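Local coordinates for DUF3828 domain-containing protein (Bacteroides thetaiotaomicron, PDB 3KZT) that is of unknown function but is probably a lipoprotein, with an antiparallel beta sheet packed against helices, at residues 102-110 / 120-128; 30-41 / 53-61. All coordinates share one frame; numbering follows the deposited sequence.

Contact 1: residues 102-110 / 120-128. With EDO (1,2-ethanediol), chain C; SO4 (sulfate ion), chain E.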
loop_
_atom_site.group_PDB
_atom_site.type_symbol
_atom_site.label_atom_id
_atom_site.label_comp_id
_atom_site.label_asym_id
_atom_site.label_seq_id
_atom_site.Cartn_x
_atom_site.Cartn_y
_atom_site.Cartn_z
ATOM N N ASP A 102 -6.488 26.712 -1.429
ATOM C CA ASP A 102 -5.720 27.029 -0.229
ATOM C C ASP A 102 -4.967 25.750 0.254
ATOM O O ASP A 102 -4.294 25.118 -0.563
ATOM C CB ASP A 102 -6.644 27.683 0.826
ATOM C CG ASP A 102 -7.356 28.923 0.288
ATOM O OD1 ASP A 102 -6.667 29.834 -0.239
ATOM O OD2 ASP A 102 -8.598 28.983 0.390
ATOM N N ASN A 103 -5.130 25.346 1.518
ATOM C CA ASN A 103 -4.527 24.122 2.031
ATOM C C ASN A 103 -5.469 22.874 2.004
ATOM O O ASN A 103 -5.120 21.847 2.581
ATOM C CB ASN A 103 -4.000 24.378 3.455
ATOM C CG ASN A 103 -2.917 25.462 3.503
ATOM O OD1 ASN A 103 -2.085 25.563 2.615
ATOM N ND2 ASN A 103 -2.919 26.248 4.566
ATOM N N TRP A 104 -6.634 22.969 1.324
ATOM C CA TRP A 104 -7.575 21.841 1.205
ATOM C C TRP A 104 -7.240 21.005 -0.029
ATOM O O TRP A 104 -6.896 21.545 -1.085
ATOM C CB TRP A 104 -9.047 22.308 1.168
ATOM C CG TRP A 104 -9.531 22.692 2.509
ATOM C CD1 TRP A 104 -9.513 23.937 3.058
ATOM C CD2 TRP A 104 -10.059 21.814 3.508
ATOM N NE1 TRP A 104 -10.020 23.899 4.338
ATOM C CE2 TRP A 104 -10.366 22.607 4.640
ATOM C CE3 TRP A 104 -10.317 20.431 3.556
ATOM C CZ2 TRP A 104 -10.915 22.066 5.816
ATOM C CZ3 TRP A 104 -10.863 19.889 4.730
ATOM C CH2 TRP A 104 -11.154 20.710 5.843
ATOM N N TYR A 105 -7.316 19.684 0.146
ATOM C CA TYR A 105 -7.059 18.689 -0.895
ATOM C C TYR A 105 -8.230 17.720 -0.830
ATOM O O TYR A 105 -8.929 17.677 0.181
ATOM C CB TYR A 105 -5.703 17.976 -0.630
ATOM C CG TYR A 105 -4.532 18.930 -0.725
ATOM C CD1 TYR A 105 -4.203 19.763 0.343
ATOM C CD2 TYR A 105 -3.766 19.020 -1.888
ATOM C CE1 TYR A 105 -3.148 20.668 0.256
ATOM C CE2 TYR A 105 -2.702 19.920 -1.988
ATOM C CZ TYR A 105 -2.400 20.734 -0.916
ATOM O OH TYR A 105 -1.377 21.624 -1.001
ATOM N N GLU A 106 -8.451 16.971 -1.902
ATOM C CA GLU A 106 -9.550 16.001 -1.987
ATOM C C GLU A 106 -8.942 14.620 -2.215
ATOM O O GLU A 106 -8.177 14.451 -3.154
ATOM C CB GLU A 106 -10.480 16.375 -3.153
ATOM C CG GLU A 106 -11.651 15.411 -3.389
ATOM C CD GLU A 106 -12.558 15.879 -4.496
ATOM O OE1 GLU A 106 -13.470 16.691 -4.212
ATOM O OE2 GLU A 106 -12.389 15.410 -5.642
ATOM N N VAL A 107 -9.287 13.654 -1.350
ATOM C CA VAL A 107 -8.841 12.256 -1.472
ATOM C C VAL A 107 -9.983 11.465 -2.115
ATOM O O VAL A 107 -11.037 11.291 -1.490
ATOM C CB VAL A 107 -8.496 11.644 -0.099
ATOM C CG1 VAL A 107 -8.203 10.135 -0.237
ATOM C CG2 VAL A 107 -7.298 12.372 0.516
ATOM N N ASN A 108 -9.765 11.003 -3.352
ATOM C CA ASN A 108 -10.757 10.237 -4.126
ATOM C C ASN A 108 -10.358 8.781 -4.258
ATOM O O ASN A 108 -9.188 8.488 -4.522
ATOM C CB ASN A 108 -10.899 10.829 -5.524
ATOM C CG ASN A 108 -11.423 12.241 -5.500
ATOM O OD1 ASN A 108 -12.557 12.475 -5.116
ATOM N ND2 ASN A 108 -10.578 13.208 -5.905
ATOM N N TYR A 109 -11.323 7.870 -4.050
ATOM C CA TYR A 109 -11.134 6.425 -4.292
ATOM C C TYR A 109 -12.515 5.752 -4.438
ATOM O O TYR A 109 -13.498 6.222 -3.880
ATOM C CB TYR A 109 -10.287 5.740 -3.183
ATOM C CG TYR A 109 -11.058 5.261 -1.954
ATOM C CD1 TYR A 109 -11.296 6.106 -0.883
ATOM C CD2 TYR A 109 -11.532 3.926 -1.866
ATOM C CE1 TYR A 109 -12.006 5.661 0.248
ATOM C CE2 TYR A 109 -12.235 3.484 -0.762
ATOM C CZ TYR A 109 -12.462 4.346 0.296
ATOM O OH TYR A 109 -13.152 3.894 1.384
ATOM N N THR A 110 -12.559 4.656 -5.188
ATOM C CA THR A 110 -13.779 3.897 -5.413
ATOM C C THR A 110 -13.813 2.710 -4.433
ATOM O O THR A 110 -12.916 1.851 -4.463
ATOM C CB THR A 110 -13.832 3.389 -6.849
ATOM O OG1 THR A 110 -13.700 4.503 -7.735
ATOM C CG2 THR A 110 -15.146 2.680 -7.128
ATOM N N ALA A 120 -18.350 5.829 -5.072
ATOM C CA ALA A 120 -17.318 6.866 -5.228
ATOM C C ALA A 120 -17.178 7.597 -3.882
ATOM O O ALA A 120 -18.162 8.126 -3.373
ATOM C CB ALA A 120 -17.713 7.835 -6.306
ATOM N N VAL A 121 -15.973 7.585 -3.304
ATOM C CA VAL A 121 -15.691 8.257 -2.010
ATOM C C VAL A 121 -14.815 9.484 -2.300
ATOM O O VAL A 121 -13.903 9.400 -3.134
ATOM C CB VAL A 121 -14.996 7.306 -1.025
ATOM C CG1 VAL A 121 -14.749 8.001 0.311
ATOM C CG2 VAL A 121 -15.864 6.054 -0.806
ATOM N N SER A 122 -15.128 10.608 -1.619
ATOM C CA SER A 122 -14.431 11.884 -1.798
ATOM C C SER A 122 -14.330 12.626 -0.446
ATOM O O SER A 122 -15.296 13.264 -0.013
ATOM C CB SER A 122 -15.175 12.729 -2.833
ATOM O OG SER A 122 -14.565 13.983 -3.005
ATOM N N ILE A 123 -13.154 12.523 0.210
ATOM C CA ILE A 123 -12.889 13.158 1.511
ATOM C C ILE A 123 -12.053 14.454 1.330
ATOM O O ILE A 123 -10.890 14.375 0.877
ATOM C CB ILE A 123 -12.080 12.196 2.490
ATOM C CG1 ILE A 123 -12.760 10.819 2.634
ATOM C CG2 ILE A 123 -11.914 12.849 3.874
ATOM C CD1 ILE A 123 -12.188 9.744 1.710
ATOM N N PRO A 124 -12.636 15.648 1.658
ATOM C CA PRO A 124 -11.773 16.829 1.694
ATOM C C PRO A 124 -10.867 16.738 2.938
ATOM O O PRO A 124 -11.375 16.420 4.036
ATOM C CB PRO A 124 -12.765 18.000 1.834
ATOM C CG PRO A 124 -14.135 17.404 1.609
ATOM C CD PRO A 124 -14.033 15.994 1.981
ATOM N N VAL A 125 -9.553 16.957 2.751
ATOM C CA VAL A 125 -8.572 16.952 3.854
ATOM C C VAL A 125 -7.714 18.229 3.778
ATOM O O VAL A 125 -7.363 18.681 2.673
ATOM C CB VAL A 125 -7.688 15.663 3.862
ATOM C CG1 VAL A 125 -8.568 14.411 3.820
ATOM C CG2 VAL A 125 -6.665 15.649 2.716
ATOM N N ARG A 126 -7.409 18.811 4.952
ATOM C CA ARG A 126 -6.614 20.030 5.062
ATOM C C ARG A 126 -5.220 19.688 5.609
ATOM O O ARG A 126 -5.103 18.870 6.526
ATOM C CB ARG A 126 -7.298 21.039 5.965
ATOM C CG ARG A 126 -6.858 22.463 5.688
ATOM C CD ARG A 126 -7.527 23.453 6.618
ATOM N NE ARG A 126 -6.881 23.568 7.927
ATOM C CZ ARG A 126 -7.335 24.324 8.944
ATOM N NH1 ARG A 126 -8.481 25.047 8.839
ATOM N NH2 ARG A 126 -6.647 24.359 10.097
ATOM N N VAL A 127 -4.189 20.350 5.055
ATOM C CA VAL A 127 -2.771 20.076 5.353
ATOM C C VAL A 127 -2.092 21.276 6.021
ATOM O O VAL A 127 -2.306 22.405 5.602
ATOM C CB VAL A 127 -1.985 19.732 4.035
ATOM C CG1 VAL A 127 -0.460 19.647 4.294
ATOM C CG2 VAL A 127 -2.491 18.432 3.443
ATOM N N VAL A 128 -1.276 21.014 7.053
ATOM C CA VAL A 128 -0.450 22.046 7.719
ATOM C C VAL A 128 1.021 21.626 7.554
ATOM O O VAL A 128 1.314 20.422 7.481
ATOM C CB VAL A 128 -0.811 22.208 9.242
ATOM C CG1 VAL A 128 -0.513 20.913 10.043
ATOM C CG2 VAL A 128 -0.072 23.395 9.853
HETATM C C1 EDO C . 0.875 23.381 2.671
HETATM O O1 EDO C . 0.668 24.674 3.248
HETATM C C2 EDO C . -0.463 22.733 2.339
HETATM O O2 EDO C . -1.064 23.362 1.197
HETATM S S SO4 E . -10.021 27.159 5.958
HETATM O O1 SO4 E . -9.171 27.989 6.807
HETATM O O2 SO4 E . -9.346 26.900 4.682
HETATM O O3 SO4 E . -11.277 27.864 5.704
HETATM O O4 SO4 E . -10.301 25.899 6.645
#

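Contact 2: residues 30-41 / 53-61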
loop_
_atom_site.group_PDB
_atom_site.type_symbol
_atom_site.label_atom_id
_atom_site.label_comp_id
_atom_site.label_asym_id
_atom_site.label_seq_id
_atom_site.Cartn_x
_atom_site.Cartn_y
_atom_site.Cartn_z
HETATM N N MSE A 30 2.527 13.376 0.599
HETATM C CA MSE A 30 2.302 13.003 2.023
HETATM C C MSE A 30 0.924 12.349 2.238
HETATM O O MSE A 30 0.826 11.341 2.929
HETATM C CB MSE A 30 2.427 14.229 2.932
HETATM C CG MSE A 30 2.120 13.943 4.435
HETATM SE SE MSE A 30 0.229 13.990 4.930
HETATM C CE MSE A 30 -0.093 15.881 4.506
ATOM N N ILE A 31 -0.120 12.963 1.666
ATOM C CA ILE A 31 -1.506 12.456 1.752
ATOM C C ILE A 31 -1.595 11.037 1.151
ATOM O O ILE A 31 -2.160 10.149 1.768
ATOM C CB ILE A 31 -2.531 13.421 1.068
ATOM C CG1 ILE A 31 -2.603 14.776 1.825
ATOM C CG2 ILE A 31 -3.966 12.803 1.081
ATOM C CD1 ILE A 31 -3.301 15.912 1.037
ATOM N N GLU A 32 -1.010 10.856 -0.041
ATOM C CA GLU A 32 -0.887 9.519 -0.680
ATOM C C GLU A 32 -0.198 8.484 0.211
ATOM O O GLU A 32 -0.667 7.347 0.299
ATOM C CB GLU A 32 -0.102 9.618 -1.976
ATOM C CG GLU A 32 -0.894 10.262 -3.119
ATOM C CD GLU A 32 -0.053 10.544 -4.354
ATOM O OE1 GLU A 32 1.185 10.409 -4.295
ATOM O OE2 GLU A 32 -0.650 10.902 -5.398
ATOM N N ASP A 33 0.910 8.889 0.849
ATOM C CA ASP A 33 1.675 8.002 1.781
ATOM C C ASP A 33 0.859 7.612 2.983
ATOM O O ASP A 33 0.926 6.463 3.420
ATOM C CB ASP A 33 2.960 8.674 2.303
ATOM C CG ASP A 33 4.004 8.916 1.222
ATOM O OD1 ASP A 33 3.871 8.416 0.085
ATOM O OD2 ASP A 33 4.962 9.638 1.525
ATOM N N PHE A 34 0.133 8.583 3.554
ATOM C CA PHE A 34 -0.764 8.299 4.678
ATOM C C PHE A 34 -1.822 7.247 4.319
ATOM O O PHE A 34 -1.955 6.252 5.032
ATOM C CB PHE A 34 -1.467 9.571 5.203
ATOM C CG PHE A 34 -2.583 9.274 6.144
ATOM C CD1 PHE A 34 -2.342 8.550 7.317
ATOM C CD2 PHE A 34 -3.899 9.672 5.859
ATOM C CE1 PHE A 34 -3.383 8.234 8.190
ATOM C CE2 PHE A 34 -4.946 9.363 6.741
ATOM C CZ PHE A 34 -4.686 8.643 7.899
ATOM N N TYR A 35 -2.558 7.481 3.227
ATOM C CA TYR A 35 -3.643 6.563 2.808
ATOM C C TYR A 35 -3.176 5.166 2.413
ATOM O O TYR A 35 -3.848 4.188 2.736
ATOM C CB TYR A 35 -4.550 7.191 1.717
ATOM C CG TYR A 35 -5.640 8.036 2.316
ATOM C CD1 TYR A 35 -5.415 9.371 2.659
ATOM C CD2 TYR A 35 -6.895 7.492 2.579
ATOM C CE1 TYR A 35 -6.412 10.149 3.240
ATOM C CE2 TYR A 35 -7.900 8.252 3.154
ATOM C CZ TYR A 35 -7.662 9.585 3.483
ATOM O OH TYR A 35 -8.646 10.352 4.050
ATOM N N GLU A 36 -2.031 5.068 1.738
ATOM C CA GLU A 36 -1.452 3.749 1.397
ATOM C C GLU A 36 -0.976 2.987 2.646
ATOM O O GLU A 36 -1.236 1.783 2.768
ATOM C CB GLU A 36 -0.345 3.879 0.359
ATOM C CG GLU A 36 -0.908 4.186 -1.023
ATOM C CD GLU A 36 0.119 4.676 -2.017
ATOM O OE1 GLU A 36 1.351 4.497 -1.800
ATOM O OE2 GLU A 36 -0.318 5.249 -3.042
ATOM N N ALA A 37 -0.307 3.699 3.566
ATOM C CA ALA A 37 0.152 3.119 4.851
ATOM C C ALA A 37 -1.030 2.708 5.735
ATOM O O ALA A 37 -1.053 1.602 6.265
ATOM C CB ALA A 37 1.033 4.114 5.597
ATOM N N TYR A 38 -2.000 3.616 5.872
ATOM C CA TYR A 38 -3.220 3.377 6.662
ATOM C C TYR A 38 -4.050 2.202 6.109
ATOM O O TYR A 38 -4.481 1.343 6.870
ATOM C CB TYR A 38 -4.072 4.652 6.731
ATOM C CG TYR A 38 -5.200 4.587 7.723
ATOM C CD1 TYR A 38 -4.933 4.514 9.093
ATOM C CD2 TYR A 38 -6.542 4.640 7.309
ATOM C CE1 TYR A 38 -5.962 4.459 10.029
ATOM C CE2 TYR A 38 -7.582 4.586 8.239
ATOM C CZ TYR A 38 -7.281 4.502 9.599
ATOM O OH TYR A 38 -8.279 4.452 10.523
ATOM N N ALA A 39 -4.232 2.170 4.788
ATOM C CA ALA A 39 -4.968 1.057 4.097
ATOM C C ALA A 39 -4.378 -0.316 4.350
ATOM O O ALA A 39 -5.121 -1.277 4.492
ATOM C CB ALA A 39 -5.014 1.288 2.646
ATOM N N ALA A 40 -3.042 -0.405 4.384
ATOM C CA ALA A 40 -2.346 -1.667 4.680
ATOM C C ALA A 40 -2.645 -2.215 6.092
ATOM O O ALA A 40 -2.627 -3.424 6.287
ATOM C CB ALA A 40 -0.827 -1.510 4.475
ATOM N N SER A 41 -2.932 -1.327 7.056
ATOM C CA SER A 41 -3.313 -1.750 8.427
ATOM C C SER A 41 -4.625 -2.566 8.484
ATOM O O SER A 41 -4.812 -3.352 9.402
ATOM C CB SER A 41 -3.402 -0.547 9.383
ATOM O OG SER A 41 -4.581 0.203 9.174
ATOM N N GLY A 53 -2.811 1.178 12.684
ATOM C CA GLY A 53 -3.717 2.239 12.262
ATOM C C GLY A 53 -3.605 3.473 13.139
ATOM O O GLY A 53 -3.528 4.595 12.629
ATOM N N ASP A 54 -3.574 3.265 14.456
ATOM C CA ASP A 54 -3.386 4.374 15.410
ATOM C C ASP A 54 -1.980 4.962 15.311
ATOM O O ASP A 54 -1.859 6.163 15.320
ATOM C CB ASP A 54 -3.705 3.947 16.851
ATOM C CG ASP A 54 -5.187 3.604 17.055
ATOM O OD1 ASP A 54 -6.063 4.131 16.317
ATOM O OD2 ASP A 54 -5.473 2.793 17.972
ATOM N N SER A 55 -0.938 4.110 15.184
ATOM C CA SER A 55 0.477 4.589 14.972
ATOM C C SER A 55 0.602 5.506 13.754
ATOM O O SER A 55 1.236 6.556 13.828
ATOM C CB SER A 55 1.451 3.417 14.773
ATOM O OG SER A 55 1.468 2.542 15.876
ATOM N N ILE A 56 -0.021 5.096 12.651
ATOM C CA ILE A 56 -0.030 5.871 11.405
ATOM C C ILE A 56 -0.789 7.203 11.583
ATOM O O ILE A 56 -0.317 8.247 11.118
ATOM C CB ILE A 56 -0.621 5.040 10.233
ATOM C CG1 ILE A 56 0.329 3.887 9.872
ATOM C CG2 ILE A 56 -0.831 5.902 8.998
ATOM C CD1 ILE A 56 -0.348 2.783 9.121
ATOM N N LYS A 57 -1.938 7.160 12.272
ATOM C CA LYS A 57 -2.704 8.390 12.602
ATOM C C LYS A 57 -1.905 9.332 13.515
ATOM O O LYS A 57 -1.946 10.547 13.332
ATOM C CB LYS A 57 -4.074 8.055 13.235
ATOM C CG LYS A 57 -5.058 7.439 12.253
ATOM C CD LYS A 57 -6.193 6.664 12.946
ATOM C CE LYS A 57 -7.203 7.564 13.629
ATOM N NZ LYS A 57 -8.260 6.765 14.364
ATOM N N GLN A 58 -1.168 8.768 14.473
ATOM C CA GLN A 58 -0.267 9.572 15.353
ATOM C C GLN A 58 0.866 10.261 14.528
ATOM O O GLN A 58 1.245 11.404 14.835
ATOM C CB GLN A 58 0.341 8.696 16.474
ATOM C CG GLN A 58 -0.709 8.054 17.470
ATOM C CD GLN A 58 -1.043 8.878 18.694
ATOM O OE1 GLN A 58 -0.780 10.093 18.761
ATOM N NE2 GLN A 58 -1.657 8.219 19.681
ATOM N N LYS A 59 1.355 9.571 13.476
ATOM C CA LYS A 59 2.424 10.100 12.613
ATOM C C LYS A 59 1.929 11.190 11.660
ATOM O O LYS A 59 2.504 12.294 11.618
ATOM C CB LYS A 59 3.079 8.959 11.798
ATOM C CG LYS A 59 4.216 9.421 10.850
ATOM C CD LYS A 59 5.092 8.267 10.387
ATOM C CE LYS A 59 6.201 8.764 9.460
ATOM N NZ LYS A 59 7.073 9.774 10.124
ATOM N N PHE A 60 0.883 10.872 10.893
ATOM C CA PHE A 60 0.374 11.758 9.828
ATOM C C PHE A 60 -0.673 12.831 10.190
ATOM O O PHE A 60 -0.776 13.828 9.471
ATOM C CB PHE A 60 -0.134 10.910 8.661
ATOM C CG PHE A 60 0.961 10.216 7.891
ATOM C CD1 PHE A 60 1.659 10.897 6.888
ATOM C CD2 PHE A 60 1.286 8.884 8.140
ATOM C CE1 PHE A 60 2.672 10.267 6.162
ATOM C CE2 PHE A 60 2.296 8.247 7.416
ATOM C CZ PHE A 60 2.987 8.941 6.423
ATOM N N LEU A 61 -1.437 12.632 11.278
ATOM C CA LEU A 61 -2.514 13.573 11.686
ATOM C C LEU A 61 -2.137 14.363 12.945
ATOM O O LEU A 61 -1.392 13.860 13.793
ATOM C CB LEU A 61 -3.827 12.809 11.939
ATOM C CG LEU A 61 -4.244 11.725 10.931
ATOM C CD1 LEU A 61 -5.609 11.149 11.316
ATOM C CD2 LEU A 61 -4.280 12.221 9.523
HETATM O O HOH W 1 -10.057 6.356 12.080
#

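Contact 1: residues 102-110 / 120-128
Trp104 and Arg126 face each other as a non-hydrogen-bonded pair of an antiparallel hairpin, and the arginine's aliphatic part lies over the indole: CB stands 3.6 Å from the centroid of the six-membered ring, almost on its normal. The bend at chi3 (82°) swings the guanidinium past the indole rim, its plane 76° from the ring, and there Arg126 NH1 donates to sulfate O4 at 3.0 Å and Trp104 NE1 to the same oxygen at 3.1 Å. Arg126 NH2 is also salt-bridged to Asp137. Pro124 CB packs 3.9 Å from Trp104 CE3. Replacing Trp104 by an alanine is likely to deprive the Arg126 methylenes of the face they lie on and the sulfate of one donor. Farther along this face, Asn108 ND2 donates in its amide plane to the anti lone pair of Glu106 OE2 (2.9 Å), beside Ser122. On the other face Val121 CB lies over the Tyr109 ring, and Val107 CG2 meets Val125 CG2 at 4.0 Å. Backbone bonds bind the strands from Asn103 to Tyr109, the one from Val107 N to Ile123 O nearly straight (177°). The pair forms the middle of a four-stranded sheet, between strands 96-101 and 133-139, with helix 13-41 against the Tyr105 and Val107 face.

Contact 2: residues 30-41 / 53-61
Phe34 and Phe60 form the tight part of this antiparallel helix pair. The Phe34 CB packs over the face of the Phe60 ring, 4.0 Å from its centroid, while the two side chains run past each other in opposite directions, their ring planes 46° apart. With CG anti to the backbone N (chi1 168°), Phe34 reaches across to Ile56, and Ile56 CG2 touches Phe34 CD1 at the ring edge, 3.5 Å away; Leu61 CD2 lies over one face of the same ring. The other branch of Ile56 ends against helix 30-41, Ile56 CD1 only 3.2 Å from Ala37 O. At the N-terminal end of segment 30-41, Met30, a selenomethionine, brings SE to the Phe60 edge, 3.9 Å from Phe60 CD1, in a Met-aromatic contact. Toward Gly53 the contact is looser and more polar, with one bridging water. Gly53 O meets the Tyr38 ring in its plane, 3.6 Å from CE1, and the Lys57 chain runs obliquely past that ring. The water donates to Tyr38 OH and accepts from Lys57 NZ at 2.9 Å; Tyr38 OH is also hydrogen-bonded to Asp79. Aromatic and aliphatic packing thus holds the helices together, with direct hydrogen bonds between the segments lacking and the water bridge confined to one margin.

In the fold
Contact 2 packs helix 30-41 against helix 53-60, and the same first helix lies on the sheet to which contact 1 belongs, so the two contacts, with centres about 14 Å apart, share one hydrophobic core. Ile31 joins them: its CG2 sits 3.4 Å from Val107 CG2, and its CD1 lies 3.6 Å from both Val127 CG2 and Tyr105 CB. Beside it Tyr35 CE1 meets Val107 CG2 at 3.6 Å. Strand 133-139 adds a second link, Ile136 touching Met30, Phe34 and Leu61. The sulfate and ethanediol, probably from the crystallisation liquor, border contact 1, whereas the second subunit packs on the helices of contact 2, with Ala40 meeting Ala40 of that subunit.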